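PDB 4X1O: 16S rRNA (adenine(1408)-N(1))-methyltransferase from Catenulispora acidiphila, which probably methylates N1 of adenine 1408 in 16S ribosomal RNA, using S-adenosyl-L-methionine as methyl donor, a modification linked to aminoglycoside resistance. Local coordinates for residues P79-Q82 / R83-T87; R194-L198 / G199-A203. All coordinates share one frame; numbering follows the deposited sequence.

Contact 1 (P79-Q82 / R83-T87); sequences PAWQ and RMTET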
# COMPACT_ATOMS: atom_id res chain seq x y z
N PRO A 79 -6.79 6.04 5.33
CA PRO A 79 -7.87 6.79 5.97
C PRO A 79 -7.39 8.07 6.65
O PRO A 79 -8.21 8.94 6.91
CB PRO A 79 -8.41 5.80 7.00
CG PRO A 79 -7.26 4.93 7.31
CD PRO A 79 -6.50 4.78 6.04
N ALA A 80 -6.09 8.19 6.91
CA ALA A 80 -5.56 9.36 7.59
C ALA A 80 -5.12 10.39 6.56
O ALA A 80 -3.92 10.63 6.37
CB ALA A 80 -4.41 8.98 8.50
N TRP A 81 -6.10 10.98 5.88
CA TRP A 81 -5.83 11.77 4.69
C TRP A 81 -5.02 13.04 4.98
O TRP A 81 -4.24 13.48 4.13
CB TRP A 81 -7.13 12.13 3.97
CG TRP A 81 -8.09 12.95 4.78
CD1 TRP A 81 -9.05 12.50 5.64
CD2 TRP A 81 -8.19 14.38 4.79
NE1 TRP A 81 -9.73 13.56 6.18
CE2 TRP A 81 -9.22 14.73 5.68
CE3 TRP A 81 -7.50 15.41 4.12
CZ2 TRP A 81 -9.59 16.05 5.93
CZ3 TRP A 81 -7.86 16.72 4.37
CH2 TRP A 81 -8.90 17.03 5.27
N GLN A 82 -5.17 13.60 6.18
CA GLN A 82 -4.48 14.85 6.52
C GLN A 82 -2.96 14.69 6.46
O GLN A 82 -2.24 15.66 6.21
CB GLN A 82 -4.88 15.35 7.91
CG GLN A 82 -6.33 15.78 8.07
CD GLN A 82 -7.25 14.63 8.46
OE1 GLN A 82 -6.84 13.46 8.50
NE2 GLN A 82 -8.51 14.96 8.76
N ARG A 83 -2.49 13.48 6.70
CA ARG A 83 -1.06 13.19 6.66
C ARG A 83 -0.50 13.31 5.24
O ARG A 83 0.71 13.48 5.05
CB ARG A 83 -0.79 11.79 7.21
CG ARG A 83 -0.98 11.68 8.72
CD ARG A 83 -0.97 10.23 9.19
NE ARG A 83 0.36 9.64 9.20
CZ ARG A 83 0.63 8.40 8.80
NH1 ARG A 83 -0.34 7.61 8.36
NH2 ARG A 83 1.88 7.94 8.84
N MET A 84 -1.37 13.19 4.25
CA MET A 84 -0.93 13.15 2.87
C MET A 84 -0.97 14.53 2.20
O MET A 84 -0.64 14.63 1.02
CB MET A 84 -1.79 12.18 2.06
CG MET A 84 -1.69 10.73 2.50
SD MET A 84 -2.64 9.64 1.40
CE MET A 84 -4.32 10.08 1.84
N THR A 85 -1.35 15.57 2.94
CA THR A 85 -1.64 16.86 2.32
C THR A 85 -0.44 17.50 1.63
O THR A 85 -0.59 18.08 0.56
CB THR A 85 -2.22 17.86 3.33
OG1 THR A 85 -1.36 17.95 4.48
CG2 THR A 85 -3.60 17.42 3.77
N GLU A 86 0.74 17.40 2.24
CA GLU A 86 1.96 17.93 1.63
C GLU A 86 2.24 17.27 0.28
O GLU A 86 2.63 17.94 -0.68
CB GLU A 86 3.16 17.73 2.55
CG GLU A 86 4.48 18.18 1.96
CD GLU A 86 5.58 18.26 3.00
OE1 GLU A 86 5.29 18.13 4.20
OE2 GLU A 86 6.75 18.45 2.60
N THR A 87 2.05 15.96 0.21
CA THR A 87 2.22 15.25 -1.04
C THR A 87 1.19 15.75 -2.05
O THR A 87 1.51 15.98 -3.21
CB THR A 87 2.06 13.72 -0.86
OG1 THR A 87 3.19 13.23 -0.13
CG2 THR A 87 2.01 13.02 -2.21
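The indole of Trp81 meets Thr85 obliquely, with methyl CG2 of Thr85 4.4 Å from CZ3 of the ring. One face of the same ring carries the amide end of Gln82, whose CD sits 3.4 Å above the ring plane, shifted toward its rim; a bend in the Gln82 chain (chi2 88°) folds the amide back over its neighbour. The guanidinium of Arg83 is a further flat group, with Ala80 CB at its edge, near its plane; the same CB also packs 3.7 Å from CD of Arg83.

The backbone that carries these groups winds into a 3-10 turn. Arg83 N bonds to Ala80 O at 3.2 Å and Met84 N to Trp81 O at 2.9 Å. This is the step from strand 72-78 into helix 85-91 of a Rossmann-like methyltransferase fold, opened by an inverse gamma turn centred on Ala80. Asp78, which binds S-adenosyl-L-methionine, accepts a hydrogen bond from Ala80 N, and Arg83 is also among the residues seen to bind this cofactor, which is absent from this chain.

At the helix start, Gln82 O is gripped twice by one residue: Thr85 OG1 donates to it at 3.0 Å, and Thr85 N adds a weak bond of 3.4 Å. The hydroxyl gets there by sitting between the backbone N and the carbonyl carbon (chi1 53°). On the buried side, Met84 brings CE to 3.6 Å from Trp81 CA, and both Trp81 and Met84 rest on Leu27 of strand 26-28.

Contact 2 (R194-L198 / G199-A203); sequences RLAAL and GWQVA
Leu195 and Val202 are brought together by two matching turns of the side chain. In Leu195 the CG atom swings beside its backbone N (chi1 -81°), and in Val202 chi1 of 173° sends CG1 anti to the backbone N and leaves CG2 beside that N, opposite the carbonyl carbon, the place CG takes in Leu195. As a result Leu195 CD1 meets Val202 CG2 at 3.6 Å, the two side chains crossing at a slant. The other Leu195 methyl serves Trp200: CD2 lies 3.8 Å from Trp200 CB and approaches the start of the indole near CD1 from an oblique direction. The leucine thus reaches two residues of the strand that share one side of it.

What lets the chain double back this sharply is a Schellman motif at the end of helix 191-197. Gly199 is its C-prime residue, with phi at 99°. Trp200 N reaches back to Leu195 O at 2.9 Å, while Gly199 N bonds to Ala196 O at 3.1 Å. A CA-H...O contact of 3.3 Å from Ala196 CA to Trp200 O lies alongside.

The turn delivers the chain into strand 200-212, which pairs with strand 229-239 at an edge of the large mixed sheet. Leu195 and Leu198 lean on Leu145 of helix 142-151, and the indole NE1 of Trp200 makes a weak hydrogen bond to the carbonyl of that same residue.

The chemistry implies a division of labour: main-chain N-H groups satisfy two carbonyls at the C-terminal end of the helix, where the negative pole of the helix dipole would lie, and branched apolar side chains hold helix against strand.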
# COMPACT_ATOMS: atom_id res chain seq x y z
N ARG A 194 -4.88 -18.71 5.08
CA ARG A 194 -5.91 -17.67 5.14
C ARG A 194 -5.84 -16.77 3.92
O ARG A 194 -6.89 -16.38 3.38
CB ARG A 194 -5.80 -16.84 6.42
CG ARG A 194 -6.32 -17.62 7.63
CD ARG A 194 -6.51 -16.77 8.87
NE ARG A 194 -5.26 -16.34 9.48
CZ ARG A 194 -4.47 -17.13 10.19
NH1 ARG A 194 -4.80 -18.40 10.38
NH2 ARG A 194 -3.34 -16.65 10.72
N LEU A 195 -4.63 -16.46 3.48
CA LEU A 195 -4.45 -15.66 2.27
C LEU A 195 -5.04 -16.41 1.09
O LEU A 195 -5.84 -15.85 0.34
CB LEU A 195 -2.97 -15.35 2.04
CG LEU A 195 -2.45 -14.17 2.87
CD1 LEU A 195 -0.92 -14.25 3.00
CD2 LEU A 195 -2.85 -12.86 2.24
N ALA A 196 -4.70 -17.69 0.94
CA ALA A 196 -5.22 -18.43 -0.20
C ALA A 196 -6.75 -18.48 -0.19
O ALA A 196 -7.39 -18.32 -1.24
CB ALA A 196 -4.65 -19.84 -0.23
N ALA A 197 -7.33 -18.66 1.00
CA ALA A 197 -8.78 -18.76 1.11
C ALA A 197 -9.46 -17.47 0.64
O ALA A 197 -10.57 -17.50 0.09
CB ALA A 197 -9.18 -19.06 2.54
N LEU A 198 -8.80 -16.35 0.86
CA LEU A 198 -9.42 -15.08 0.51
C LEU A 198 -8.96 -14.56 -0.85
O LEU A 198 -9.25 -13.43 -1.21
CB LEU A 198 -9.14 -14.06 1.61
CG LEU A 198 -9.99 -14.40 2.85
CD1 LEU A 198 -9.62 -13.55 4.04
CD2 LEU A 198 -11.48 -14.25 2.53
N GLY A 199 -8.27 -15.40 -1.61
CA GLY A 199 -7.94 -15.05 -2.97
C GLY A 199 -6.54 -14.51 -3.22
O GLY A 199 -6.30 -13.87 -4.24
N TRP A 200 -5.62 -14.78 -2.30
CA TRP A 200 -4.22 -14.43 -2.49
C TRP A 200 -3.34 -15.66 -2.42
O TRP A 200 -3.10 -16.21 -1.33
CB TRP A 200 -3.75 -13.43 -1.44
CG TRP A 200 -4.34 -12.04 -1.58
CD1 TRP A 200 -5.16 -11.41 -0.70
CD2 TRP A 200 -4.11 -11.13 -2.65
NE1 TRP A 200 -5.47 -10.15 -1.16
CE2 TRP A 200 -4.83 -9.95 -2.36
CE3 TRP A 200 -3.36 -11.18 -3.84
CZ2 TRP A 200 -4.83 -8.84 -3.19
CZ3 TRP A 200 -3.36 -10.07 -4.68
CH2 TRP A 200 -4.09 -8.91 -4.35
N GLN A 201 -2.87 -16.11 -3.57
CA GLN A 201 -2.03 -17.31 -3.63
C GLN A 201 -0.58 -16.86 -3.37
O GLN A 201 0.01 -16.16 -4.18
CB GLN A 201 -2.17 -18.00 -4.97
CG GLN A 201 -1.55 -19.41 -5.04
CD GLN A 201 -2.41 -20.44 -4.31
OE1 GLN A 201 -3.61 -20.56 -4.58
NE2 GLN A 201 -1.80 -21.17 -3.38
N VAL A 202 -0.04 -17.25 -2.22
CA VAL A 202 1.30 -16.79 -1.84
C VAL A 202 2.39 -17.37 -2.76
O VAL A 202 2.39 -18.57 -3.05
CB VAL A 202 1.59 -17.14 -0.36
CG1 VAL A 202 3.04 -16.82 0.01
CG2 VAL A 202 0.63 -16.35 0.55
N ALA A 203 3.30 -16.53 -3.21
CA ALA A 203 4.37 -16.96 -4.12
C ALA A 203 5.74 -17.00 -3.47
O ALA A 203 6.60 -17.82 -3.83
CB ALA A 203 4.40 -16.06 -5.35

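How the contacts relate
From the N terminus, strand 72-78 comes first, and contact 1 (79-82 with 83-87) closes the turn that leads from it into helix 85-91, on the cofactor-binding side of the fold. More than a hundred residues later, after strand 157-163 and helix 183-188, contact 2 (194-198 with 199-203) ends helix 191-197 and starts the edge strand 200-212. The two follow in series, neither nested nor crossing, and do not touch: their centres lie about 30 Å apart and their nearest atoms about 17 Å, on opposite sides of the chain's centre. Contact 1 leads out of a strand of the seven-stranded sheet into a helix, contact 2 from a helix into an outermost strand of that same sheet.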